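Side-chain contacts in amorpha-4,11-diene synthase (Artemisia annua, PDB 4GAX), which is a sesquiterpene synthase that probably ionises farnesyl diphosphate and cyclises the resulting carbocation, releasing diphosphate: residues Ile92-Glu97 / Ser292-Gln297; Asp85-Leu90 / Gln98-Ala103. All blocks are in the same frame, centred on the assembly; numbering follows the deposited sequence.

Interaction 1 of 2, residues Ile92-Glu97 / Ser292-Gln297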
loop_
_atom_site.group_PDB
_atom_site.type_symbol
_atom_site.label_atom_id
_atom_site.label_comp_id
_atom_site.label_asym_id
_atom_site.label_seq_id
_atom_site.Cartn_x
_atom_site.Cartn_y
_atom_site.Cartn_z
ATOM N N ILE A 92 14.488 4.660 -5.606
ATOM C CA ILE A 92 15.376 5.605 -4.912
ATOM C C ILE A 92 14.865 7.047 -4.905
ATOM O O ILE A 92 15.632 7.997 -4.711
ATOM C CB ILE A 92 16.805 5.578 -5.475
ATOM C CG1 ILE A 92 16.791 5.479 -7.000
ATOM C CG2 ILE A 92 17.574 4.404 -4.901
ATOM C CD1 ILE A 92 18.171 5.663 -7.599
ATOM N N SER A 93 13.565 7.217 -5.116
ATOM C CA SER A 93 12.989 8.555 -5.093
ATOM C C SER A 93 13.190 9.239 -3.732
ATOM O O SER A 93 13.360 10.460 -3.675
ATOM C CB SER A 93 11.513 8.516 -5.486
ATOM O OG SER A 93 10.777 7.717 -4.577
ATOM N N TYR A 94 13.239 8.457 -2.648
ATOM C CA TYR A 94 13.451 9.030 -1.306
ATOM C C TYR A 94 14.800 9.718 -1.158
ATOM O O TYR A 94 14.988 10.510 -0.243
ATOM C CB TYR A 94 13.313 7.969 -0.204
ATOM C CG TYR A 94 14.321 6.853 -0.307
ATOM C CD1 TYR A 94 15.554 6.928 0.346
ATOM C CD2 TYR A 94 14.043 5.713 -1.052
ATOM C CE1 TYR A 94 16.480 5.896 0.251
ATOM C CE2 TYR A 94 14.961 4.676 -1.151
ATOM C CZ TYR A 94 16.175 4.774 -0.500
ATOM O OH TYR A 94 17.074 3.740 -0.607
ATOM N N LEU A 95 15.747 9.409 -2.048
ATOM C CA LEU A 95 17.036 10.100 -2.029
ATOM C C LEU A 95 16.935 11.491 -2.645
ATOM O O LEU A 95 17.780 12.340 -2.396
ATOM C CB LEU A 95 18.089 9.302 -2.802
ATOM C CG LEU A 95 18.492 7.936 -2.239
ATOM C CD1 LEU A 95 19.588 7.368 -3.114
ATOM C CD2 LEU A 95 18.981 8.075 -0.803
ATOM N N PHE A 96 15.899 11.721 -3.446
ATOM C CA PHE A 96 15.784 12.969 -4.202
ATOM C C PHE A 96 14.398 13.597 -4.084
ATOM O O PHE A 96 13.837 14.091 -5.074
ATOM C CB PHE A 96 16.097 12.689 -5.671
ATOM C CG PHE A 96 17.405 11.986 -5.873
ATOM C CD1 PHE A 96 18.591 12.686 -5.774
ATOM C CD2 PHE A 96 17.452 10.623 -6.139
ATOM C CE1 PHE A 96 19.824 12.049 -5.958
ATOM C CE2 PHE A 96 18.677 9.975 -6.324
ATOM C CZ PHE A 96 19.864 10.694 -6.228
ATOM N N GLU A 97 13.860 13.571 -2.867
ATOM C CA GLU A 97 12.508 14.030 -2.589
ATOM C C GLU A 97 12.329 15.476 -3.006
ATOM O O GLU A 97 11.406 15.811 -3.769
ATOM C CB GLU A 97 12.210 13.896 -1.094
ATOM C CG GLU A 97 10.819 13.405 -0.786
ATOM C CD GLU A 97 10.597 11.977 -1.256
ATOM O OE1 GLU A 97 11.064 11.044 -0.569
ATOM O OE2 GLU A 97 9.959 11.782 -2.314
ATOM N N SER A 292 2.907 0.536 3.950
ATOM C CA SER A 292 2.442 1.914 4.149
ATOM C C SER A 292 3.471 2.905 3.623
ATOM O O SER A 292 3.166 3.720 2.745
ATOM C CB SER A 292 2.127 2.202 5.624
ATOM O OG SER A 292 3.289 2.057 6.434
ATOM N N ARG A 293 4.684 2.828 4.162
ATOM C CA ARG A 293 5.816 3.614 3.653
ATOM C C ARG A 293 7.073 2.770 3.841
ATOM O O ARG A 293 7.322 2.274 4.942
ATOM C CB ARG A 293 5.993 4.935 4.416
ATOM C CG ARG A 293 4.872 6.017 4.316
ATOM C CD ARG A 293 4.601 6.482 2.877
ATOM N NE ARG A 293 5.774 6.952 2.128
ATOM C CZ ARG A 293 5.963 8.211 1.720
ATOM N NH1 ARG A 293 5.082 9.150 2.028
ATOM N NH2 ARG A 293 7.042 8.539 1.005
ATOM N N PHE A 294 7.877 2.602 2.796
ATOM C CA PHE A 294 9.057 1.735 2.923
ATOM C C PHE A 294 10.327 2.550 3.184
ATOM O O PHE A 294 11.392 1.994 3.489
ATOM C CB PHE A 294 9.267 0.925 1.634
ATOM C CG PHE A 294 9.740 1.772 0.481
ATOM C CD1 PHE A 294 11.097 1.971 0.247
ATOM C CD2 PHE A 294 8.820 2.414 -0.343
ATOM C CE1 PHE A 294 11.532 2.787 -0.800
ATOM C CE2 PHE A 294 9.244 3.233 -1.404
ATOM C CZ PHE A 294 10.609 3.416 -1.631
ATOM N N GLU A 295 10.229 3.865 3.037
ATOM C CA GLU A 295 11.410 4.724 3.046
ATOM C C GLU A 295 12.085 4.797 4.421
ATOM O O GLU A 295 11.420 4.643 5.457
ATOM C CB GLU A 295 11.053 6.118 2.520
ATOM C CG GLU A 295 10.536 6.081 1.074
ATOM C CD GLU A 295 9.015 5.933 0.989
ATOM O OE1 GLU A 295 8.382 5.471 1.967
ATOM O OE2 GLU A 295 8.446 6.287 -0.060
ATOM N N PRO A 296 13.408 5.041 4.429
ATOM C CA PRO A 296 14.176 4.991 5.676
ATOM C C PRO A 296 13.670 5.976 6.711
ATOM O O PRO A 296 13.728 5.667 7.886
ATOM C CB PRO A 296 15.610 5.334 5.241
ATOM C CG PRO A 296 15.488 5.898 3.860
ATOM C CD PRO A 296 14.267 5.296 3.254
ATOM N N GLN A 297 13.147 7.116 6.273
ATOM C CA GLN A 297 12.680 8.156 7.176
ATOM C C GLN A 297 11.527 7.661 8.066
ATOM O O GLN A 297 11.281 8.204 9.147
ATOM C CB GLN A 297 12.223 9.387 6.359
ATOM C CG GLN A 297 13.318 10.035 5.471
ATOM C CD GLN A 297 13.745 9.189 4.256
ATOM O OE1 GLN A 297 13.063 8.249 3.870
ATOM N NE2 GLN A 297 14.884 9.535 3.659
HETATM O O HOH W 1 9.789 7.122 -1.995
#

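Interaction 2 of 2, residues Asp85-Leu90 / Gln98-Ala103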
loop_
_atom_site.group_PDB
_atom_site.type_symbol
_atom_site.label_atom_id
_atom_site.label_comp_id
_atom_site.label_asym_id
_atom_site.label_seq_id
_atom_site.Cartn_x
_atom_site.Cartn_y
_atom_site.Cartn_z
ATOM N N ASP A 85 10.832 9.205 -13.695
ATOM C CA ASP A 85 10.188 7.885 -13.708
ATOM C C ASP A 85 11.170 6.756 -13.354
ATOM O O ASP A 85 10.842 5.815 -12.630
ATOM C CB ASP A 85 9.618 7.631 -15.097
ATOM C CG ASP A 85 8.910 6.310 -15.211
ATOM O OD1 ASP A 85 8.076 5.999 -14.333
ATOM O OD2 ASP A 85 9.162 5.588 -16.202
ATOM N N GLU A 86 12.382 6.828 -13.888
ATOM C CA GLU A 86 13.347 5.761 -13.646
ATOM C C GLU A 86 13.789 5.778 -12.182
ATOM O O GLU A 86 13.896 4.728 -11.529
ATOM C CB GLU A 86 14.533 5.921 -14.585
ATOM C CG GLU A 86 14.166 5.664 -16.023
ATOM C CD GLU A 86 15.274 6.071 -16.971
ATOM O OE1 GLU A 86 16.322 6.546 -16.471
ATOM O OE2 GLU A 86 15.096 5.920 -18.204
ATOM N N ILE A 87 14.019 6.974 -11.653
ATOM C CA ILE A 87 14.387 7.091 -10.243
ATOM C C ILE A 87 13.275 6.508 -9.353
ATOM O O ILE A 87 13.554 5.792 -8.391
ATOM C CB ILE A 87 14.674 8.558 -9.869
ATOM C CG1 ILE A 87 15.914 9.041 -10.623
ATOM C CG2 ILE A 87 14.862 8.706 -8.354
ATOM C CD1 ILE A 87 16.130 10.584 -10.552
ATOM N N GLN A 88 12.020 6.787 -9.694
ATOM C CA GLN A 88 10.896 6.328 -8.881
ATOM C C GLN A 88 10.750 4.812 -8.954
ATOM O O GLN A 88 10.581 4.132 -7.938
ATOM C CB GLN A 88 9.587 7.006 -9.330
ATOM C CG GLN A 88 9.481 8.485 -8.951
ATOM C CD GLN A 88 8.221 9.145 -9.526
ATOM O OE1 GLN A 88 7.626 8.647 -10.483
ATOM N NE2 GLN A 88 7.814 10.262 -8.938
ATOM N N ARG A 89 10.796 4.281 -10.168
ATOM C CA ARG A 89 10.650 2.843 -10.352
ATOM C C ARG A 89 11.850 2.060 -9.847
ATOM O O ARG A 89 11.715 0.891 -9.457
ATOM C CB ARG A 89 10.368 2.532 -11.824
ATOM C CG ARG A 89 9.109 3.264 -12.339
ATOM C CD ARG A 89 8.814 2.864 -13.757
ATOM N NE ARG A 89 8.362 1.484 -13.813
ATOM C CZ ARG A 89 7.763 0.937 -14.867
ATOM N NH1 ARG A 89 7.568 1.651 -15.970
ATOM N NH2 ARG A 89 7.358 -0.327 -14.816
ATOM N N LEU A 90 13.030 2.682 -9.874
ATOM C CA LEU A 90 14.221 2.024 -9.311
ATOM C C LEU A 90 14.222 2.027 -7.769
ATOM O O LEU A 90 15.073 1.384 -7.121
ATOM C CB LEU A 90 15.511 2.658 -9.835
ATOM C CG LEU A 90 15.804 2.365 -11.313
ATOM C CD1 LEU A 90 16.978 3.237 -11.804
ATOM C CD2 LEU A 90 16.115 0.884 -11.492
ATOM N N GLN A 98 13.207 16.337 -2.501
ATOM C CA GLN A 98 13.098 17.759 -2.801
ATOM C C GLN A 98 13.282 17.999 -4.293
ATOM O O GLN A 98 12.555 18.797 -4.896
ATOM C CB GLN A 98 14.106 18.582 -1.984
ATOM C CG GLN A 98 13.807 20.094 -1.974
ATOM C CD GLN A 98 14.289 20.802 -3.234
ATOM O OE1 GLN A 98 15.204 20.321 -3.914
ATOM N NE2 GLN A 98 13.672 21.944 -3.559
ATOM N N GLU A 99 14.255 17.313 -4.888
ATOM C CA GLU A 99 14.578 17.547 -6.300
ATOM C C GLU A 99 13.409 17.146 -7.191
ATOM O O GLU A 99 13.059 17.868 -8.126
ATOM C CB GLU A 99 15.852 16.805 -6.720
ATOM C CG GLU A 99 17.128 17.351 -6.095
ATOM C CD GLU A 99 17.411 16.801 -4.703
ATOM O OE1 GLU A 99 16.561 16.075 -4.137
ATOM O OE2 GLU A 99 18.499 17.106 -4.163
ATOM N N ILE A 100 12.797 16.007 -6.882
ATOM C CA ILE A 100 11.663 15.512 -7.659
ATOM C C ILE A 100 10.402 16.349 -7.436
ATOM O O ILE A 100 9.723 16.720 -8.393
ATOM C CB ILE A 100 11.381 14.036 -7.338
ATOM C CG1 ILE A 100 12.523 13.163 -7.865
ATOM C CG2 ILE A 100 10.072 13.583 -7.950
ATOM C CD1 ILE A 100 12.349 11.699 -7.492
ATOM N N ASP A 101 10.067 16.634 -6.182
ATOM C CA ASP A 101 8.917 17.504 -5.916
ATOM C C ASP A 101 9.089 18.840 -6.611
ATOM O O ASP A 101 8.169 19.330 -7.258
ATOM C CB ASP A 101 8.704 17.703 -4.411
ATOM C CG ASP A 101 8.316 16.403 -3.712
ATOM O OD1 ASP A 101 7.953 15.428 -4.423
ATOM O OD2 ASP A 101 8.390 16.346 -2.470
ATOM N N HIS A 102 10.282 19.416 -6.514
ATOM C CA HIS A 102 10.523 20.706 -7.159
ATOM C C HIS A 102 10.424 20.628 -8.693
ATOM O O HIS A 102 9.870 21.520 -9.338
ATOM C CB HIS A 102 11.869 21.274 -6.735
ATOM C CG HIS A 102 12.240 22.537 -7.447
ATOM N ND1 HIS A 102 13.085 22.550 -8.539
ATOM C CD2 HIS A 102 11.889 23.820 -7.225
ATOM C CE1 HIS A 102 13.233 23.794 -8.958
ATOM N NE2 HIS A 102 12.517 24.585 -8.182
ATOM N N ALA A 103 10.959 19.557 -9.267
ATOM C CA ALA A 103 10.925 19.332 -10.713
ATOM C C ALA A 103 9.492 19.214 -11.222
ATOM O O ALA A 103 9.110 19.895 -12.167
ATOM C CB ALA A 103 11.708 18.060 -11.065
#

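Interaction 1 of 2, residues Ile92-Glu97 / Ser292-Gln297
Tyr94 carries nearly all of this contact, its CB against Glu295 and Gln297, its ring against Phe294 and Pro296. Tyr94 CB lies 3.6 Å from Glu295 CG, with the amide of Gln297 reaching in more loosely beside it. With chi1 at 62°, CG sits between the backbone N and the carbonyl carbon, and the ring is directed in among the residues 294-297. Along one flank, Tyr94 CD2 and CE2 both lie 3.9 Å from Phe294 CE1, approached obliquely; the two side chains cross at about a right angle. Tyr94 CD1 lies 3.6 Å from Pro296 CD, and Tyr94 CE1 is 3.7 Å from Pro296 CG. Pro296 CD thus stands over a face of the tyrosine, 21° off the ring normal, in a CH-pi contact. At the tip, Tyr94 OH bonds to Glu247 of helix 238-269.

The polar part of Glu295 turns elsewhere. Arg293 grips Glu295 side-on, Arg293 NE to Glu295 OE1 at 3.0 Å and Arg293 NH2 to Glu295 OE2 at 2.9 Å, although OE2 is met from well above the carboxylate plane. Glu295 CD also lies over a face of the Phe294 ring, offset toward the rim. A water joins Glu295 OE2 to Ser93 OG, the one polar link from here to residues 92-97. With an alanine at Tyr94 the ring would be lost, which is likely to open a gap against Phe294 and Pro296 and leave Glu247 without its hydroxyl partner. The chemistry is therefore divided: direct contacts between the two loops are van der Waals and CH-pi, while the buried charges of Arg293 and Glu295 are paired within their own loop, so the ring meets the aliphatic part of the glutamate rather than its charge.

Interaction 2 of 2, residues Asp85-Leu90 / Gln98-Ala103
Ile87 and Ile100 mark the closest backbone approach, their CA atoms 9.2 Å apart on two helical segments that run in opposite directions. Both segments keep regular helical bonding, as in Arg89 N to Asp85 O and His102 N to Gln98 O, and no hydrogen bond passes between them. What bridges the gap is mainly Ile100, whose two branches reach different partners. Ile100 CD1, at the end of the longer branch, comes within 4.0 Å of Ile87 CG2, and the two side chains lie alongside one another, pointing opposite ways. On Ile87 the touching methyl is the one anti to the backbone N; chi1 of -66° turns the longer CG1 branch anti to the carbonyl carbon, beside that nitrogen. The shorter branch of Ile100, CG2, faces the amide of Gln88, with Gln88 NE2 at 4.1 Å. This is a van der Waals approach of a methyl to an amide nitrogen. Gln88 gets there by stretching its chain out beyond CG, since its CB does not point at the other helix.

Other helices close around the pair. Ile87 also packs on Val63 and Leu67 of helix 52-71 and on Leu240 of helix 238-269, while Glu99, one residue before Ile100, makes a salt bridge to Arg64. Asp85, on the other helix, is paired with Arg125.

Helices 77-89 and 97-111, with their short connecting loop, form an antiparallel helical hairpin within the all-helical N-terminal domain of a plant terpene synthase. Antiparallel helix pairs of this kind build the alpha-alpha barrel of that domain.

Overall arrangement
The contacts lie next to each other, their centres about 10 Å apart. Interaction 1 is buried at Tyr94, Phe294 and Glu295 but reaches the surface at Gln297; in interaction 2 the isoleucines are buried and Gln88 is partly exposed. Residues 92-96 lie in the turn joining the helices of interaction 2, and Glu97 begins the second. Ile87 touches both: its O accepts a probable hydrogen bond from Ile92 N, and Ile87 CG2 packs on Phe96 CD2 at 3.9 Å. Interaction 2 is local and almost wholly aliphatic. Interaction 1, nearer the chain's centre, links the N-terminal region to the metal-binding family region through aromatic and proline packing, with an ion pair inside 292-297 and a water bridging the two segments.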